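Local coordinates for glutathione-independent glyoxalase DJ-1 (Schizosaccharomyces pombe, PDB 4QYT), which converts methylglyoxal to D-lactate in a single step without glutathione and helps protect the cell against reactive oxygen species, at residues V152-E156 / N157-S161; K62-S66 / A67-A71. One frame throughout, in Å; residues are numbered along the deposited sequence.

Interaction 1 of 2, residues V152-E156 / N157-S161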
# COMPACT_ATOMS: atom_id res chain seq x y z
N VAL A 152 11.22 -11.07 -6.72
CA VAL A 152 10.97 -10.47 -8.02
C VAL A 152 11.75 -11.23 -9.08
O VAL A 152 12.86 -11.67 -8.83
CB VAL A 152 11.40 -8.99 -8.04
CG1 VAL A 152 11.16 -8.36 -9.40
CG2 VAL A 152 10.67 -8.20 -6.96
N VAL A 153 11.15 -11.35 -10.26
CA VAL A 153 11.79 -11.97 -11.41
C VAL A 153 11.60 -11.01 -12.60
O VAL A 153 10.55 -10.44 -12.80
CB VAL A 153 11.16 -13.35 -11.73
CG1 VAL A 153 11.72 -13.93 -13.01
CG2 VAL A 153 11.36 -14.30 -10.57
N LEU A 154 12.67 -10.82 -13.35
CA LEU A 154 12.61 -10.10 -14.59
C LEU A 154 13.09 -11.00 -15.73
O LEU A 154 14.19 -11.55 -15.64
CB LEU A 154 13.55 -8.88 -14.51
CG LEU A 154 13.78 -8.06 -15.79
CD1 LEU A 154 12.54 -7.44 -16.39
CD2 LEU A 154 14.83 -6.99 -15.57
N GLU A 155 12.27 -11.16 -16.76
CA GLU A 155 12.67 -11.90 -17.95
C GLU A 155 12.14 -11.11 -19.12
O GLU A 155 10.98 -10.72 -19.11
CB GLU A 155 12.12 -13.33 -17.96
CG GLU A 155 12.53 -14.09 -19.21
CD GLU A 155 12.16 -15.55 -19.17
OE1 GLU A 155 11.97 -16.08 -18.06
OE2 GLU A 155 12.17 -16.18 -20.24
N GLU A 156 13.00 -10.83 -20.10
CA GLU A 156 12.64 -9.90 -21.15
C GLU A 156 12.13 -8.61 -20.54
O GLU A 156 12.87 -7.99 -19.77
CB GLU A 156 11.69 -10.55 -22.16
CG GLU A 156 12.35 -11.68 -22.91
CD GLU A 156 13.40 -11.23 -23.94
OE1 GLU A 156 13.53 -10.03 -24.22
OE2 GLU A 156 14.19 -12.05 -24.41
N ASN A 157 10.92 -8.17 -20.88
CA ASN A 157 10.35 -6.94 -20.30
C ASN A 157 9.16 -7.25 -19.40
O ASN A 157 8.33 -6.37 -19.18
CB ASN A 157 9.95 -5.97 -21.42
CG ASN A 157 8.87 -6.52 -22.33
OD1 ASN A 157 8.65 -7.73 -22.41
ND2 ASN A 157 8.19 -5.60 -23.00
N LEU A 158 9.18 -8.45 -18.80
CA LEU A 158 8.13 -8.90 -17.88
C LEU A 158 8.73 -8.98 -16.47
O LEU A 158 9.68 -9.76 -16.23
CB LEU A 158 7.63 -10.27 -18.28
CG LEU A 158 6.61 -10.91 -17.31
CD1 LEU A 158 5.34 -10.09 -17.20
CD2 LEU A 158 6.33 -12.36 -17.70
N ILE A 159 8.16 -8.20 -15.57
CA ILE A 159 8.50 -8.24 -14.17
C ILE A 159 7.36 -8.97 -13.45
O ILE A 159 6.19 -8.58 -13.56
CB ILE A 159 8.61 -6.80 -13.62
CG1 ILE A 159 9.80 -6.04 -14.25
CG2 ILE A 159 8.75 -6.81 -12.10
CD1 ILE A 159 9.62 -5.53 -15.68
N THR A 160 7.71 -10.00 -12.67
CA THR A 160 6.74 -10.67 -11.81
C THR A 160 7.22 -10.69 -10.36
O THR A 160 8.41 -10.53 -10.09
CB THR A 160 6.39 -12.08 -12.33
OG1 THR A 160 7.56 -12.91 -12.36
CG2 THR A 160 5.71 -12.04 -13.65
N SER A 161 6.27 -10.76 -9.44
CA SER A 161 6.58 -10.66 -8.02
C SER A 161 5.55 -11.37 -7.16
O SER A 161 4.51 -11.77 -7.64
CB SER A 161 6.69 -9.19 -7.66
OG SER A 161 7.18 -8.92 -6.38
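Val153 and Thr160 pair through both of their backbone groups, and Glu155 and Leu158, the next hydrogen-bonded pair, do the same nearer the turn. Four hydrogen bonds result. Val153 N reaches Thr160 O at 2.9 Å, and Leu158 N closes the turn on Glu155 O at 2.9 Å. This is a beta hairpin with a two-residue loop, a type II' turn from Glu155 to Leu158. Glu156 takes the first corner with a positive phi of 52°, and Asn157 takes the second. Between the hydrogen-bonded pairs the backbones add CA-H...O contacts, such as Ile159 CA to Val153 O at 3.3 Å.

The apolar contacts lie on the face that carries Val152, Leu154, Ile159 and Ser161. Ile159 touches both Val152 and Leu154. Val152 and Ile159 were each modelled in two conformers, and the contacts given belong to one of them. Ile159 CD1 lies 3.6 Å from Leu154 CD1, the two side chains lying side by side and pointing the same way. With chi1 at -66°, Ile159 CG2 stands anti to the backbone N and meets Val152 CG1 at 3.9 Å. The second branch of Val152, CG2, touches Ser161 OG at 3.6 Å. On the other face, Thr160 OG1 lies 3.7 Å from Val153 CB. Ser161 OG is hydrogen-bonded to Pro151 O and Thr166 OG1, and Thr160 OG1 to Thr131 N.

The Glu155 carboxylate takes the backbone N-H groups of Lys128 and Gln129, one on each oxygen, while Asn157 is held by Lys104 N on OD1 and by the carbonyls of Phe102 and Lys108 on ND2.

Strand 152-155 is an outermost strand of the main sheet within this chain. Strand 158-161 joins it to strand 109-112, and helix 167-178 packs over Ile159 and Ser161 through Phe170.

Interaction 2 of 2, residues K62-S66 / A67-A71. With EDO (1,2-ethanediol), chain F.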
# COMPACT_ATOMS: atom_id res chain seq x y z
N LYS A 62 -13.13 0.71 -20.80
CA LYS A 62 -14.06 0.87 -21.91
C LYS A 62 -13.84 2.16 -22.68
O LYS A 62 -14.33 2.33 -23.79
CB LYS A 62 -15.49 0.76 -21.42
CG LYS A 62 -15.83 -0.60 -20.82
CD LYS A 62 -17.29 -0.80 -20.45
CE LYS A 62 -17.45 -2.13 -19.72
NZ LYS A 62 -18.75 -2.30 -19.02
N GLU A 63 -13.07 3.07 -22.09
CA GLU A 63 -12.67 4.32 -22.74
C GLU A 63 -11.65 4.12 -23.84
O GLU A 63 -11.36 5.05 -24.61
CB GLU A 63 -12.08 5.31 -21.75
CG GLU A 63 -13.04 5.78 -20.69
CD GLU A 63 -12.36 6.50 -19.56
OE1 GLU A 63 -11.33 7.18 -19.79
OE2 GLU A 63 -12.85 6.39 -18.40
N ILE A 64 -11.00 2.96 -23.89
CA ILE A 64 -9.86 2.71 -24.74
C ILE A 64 -10.28 1.71 -25.80
O ILE A 64 -10.66 0.61 -25.45
CB ILE A 64 -8.66 2.19 -23.93
CG1 ILE A 64 -8.32 3.17 -22.79
CG2 ILE A 64 -7.47 2.00 -24.86
CD1 ILE A 64 -7.38 2.58 -21.74
N PRO A 65 -10.31 2.10 -27.10
CA PRO A 65 -11.07 1.31 -28.06
C PRO A 65 -10.42 0.01 -28.46
O PRO A 65 -11.10 -0.84 -29.03
CB PRO A 65 -11.26 2.26 -29.23
CG PRO A 65 -10.11 3.22 -29.13
CD PRO A 65 -9.98 3.44 -27.64
N SER A 66 -9.13 -0.16 -28.24
CA SER A 66 -8.44 -1.40 -28.63
C SER A 66 -7.09 -1.45 -27.90
O SER A 66 -6.62 -0.47 -27.38
CB SER A 66 -8.17 -1.43 -30.15
OG SER A 66 -7.15 -0.50 -30.46
N ALA A 67 -6.48 -2.64 -27.95
CA ALA A 67 -5.13 -2.80 -27.44
C ALA A 67 -4.11 -1.96 -28.18
O ALA A 67 -3.15 -1.44 -27.59
CB ALA A 67 -4.73 -4.27 -27.38
N ASP A 68 -4.27 -1.86 -29.52
CA ASP A 68 -3.38 -0.98 -30.26
C ASP A 68 -3.53 0.46 -29.77
O ASP A 68 -2.52 1.18 -29.66
CB ASP A 68 -3.67 -1.04 -31.76
CG ASP A 68 -3.12 -2.31 -32.44
OD1 ASP A 68 -2.24 -2.98 -31.87
OD2 ASP A 68 -3.49 -2.54 -33.61
N ASP A 69 -4.76 0.91 -29.47
CA ASP A 69 -4.91 2.26 -28.96
C ASP A 69 -4.28 2.42 -27.59
O ASP A 69 -3.69 3.45 -27.25
CB ASP A 69 -6.37 2.72 -29.00
CG ASP A 69 -6.46 4.23 -28.96
OD1 ASP A 69 -6.06 4.84 -29.97
OD2 ASP A 69 -6.89 4.79 -27.95
N PHE A 70 -4.43 1.37 -26.76
CA PHE A 70 -3.78 1.34 -25.47
C PHE A 70 -2.28 1.54 -25.61
O PHE A 70 -1.66 2.32 -24.88
CB PHE A 70 -4.08 0.01 -24.77
CG PHE A 70 -3.51 -0.07 -23.38
CD1 PHE A 70 -2.20 -0.42 -23.17
CD2 PHE A 70 -4.32 0.13 -22.29
CE1 PHE A 70 -1.69 -0.57 -21.89
CE2 PHE A 70 -3.85 -0.06 -20.99
CZ PHE A 70 -2.54 -0.42 -20.80
N ALA A 71 -1.69 0.84 -26.58
CA ALA A 71 -0.26 0.94 -26.79
C ALA A 71 0.20 2.30 -27.30
O ALA A 71 1.34 2.69 -27.12
CB ALA A 71 0.19 -0.15 -27.76
C1 EDO F . -4.99 -4.89 -31.51
O1 EDO F . -5.75 -3.74 -31.12
C2 EDO F . -5.78 -6.18 -31.42
O2 EDO F . -5.70 -6.72 -30.08
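Ser66 receives two hydrogen bonds from the first turn of the helix that follows it. The hydroxyl Ser66 OG accepts from Asp69 N at 2.9 Å, with an N-H...O angle of 159°. The carbonyl Ser66 O accepts from Phe70 N, also at 2.9 Å, in the first i to i+4 bond. The hydroxyl sits between the backbone N and the carbonyl carbon, chi1 72°, and this torsion turns OG toward the N-H groups at the helix start. Asp68 N donates to O1 of a 1,2-ethanediol at 2.9 Å. This diol probably came from the crystallisation liquor. The diol C1 lies against the Asp68 carboxylate, 3.4 Å from Asp68 OD1.

Ser66 is thus the N-cap of helix 67-73, in the loop that leads from strand 59-60 into this helix. Replacing it with an alanine would probably leave Asp69 N without its capping acceptor and weaken the hold on the helix start.

Asp69 also packs back on the loop. Its CG is anti to the backbone N, chi1 -159°, which carries the carboxylate over to the ring of Pro65. There Asp69 OD2 lies 3.4 Å from Pro65 CD. The two side chains cross at an oblique angle. The same OD2 accepts a hydrogen bond from Gln73 NE2, one turn further along.

Ile64 and Phe70 make the apolar side. Ile64 CG2 comes within 3.6 Å of Phe70 N and 3.9 Å of Phe70 CB. Ile64 CD1 approaches the Phe70 ring obliquely, 4.0 Å from Phe70 CD2. The Phe70 ring also meets those of Phe10, nearly parallel, and Tyr74. Helix 93-102 covers this side, with Phe94 on Ile64 and Val98 on Phe70.

In the fold
Interactions 1 and 2 lie in one alpha/beta domain of the DJ-1/PfpI family and do not touch. Their centres are 24 Å apart and their nearest atoms about 11 Å. Interaction 2 comes first along the chain, at the start of a helix after strand 59-60. Interaction 1 forms the hairpin at the opposite edge of the main sheet. Lys108 links both neighbourhoods: its carbonyl accepts from Asn157, and its NZ donates to Ala71 O. Interaction 1 is the nearer to the inferred active site. The Ser161 side chain is about 8 Å from that of Glu19 and about 9 Å from that of His133. Interaction 2 lies away from these residues.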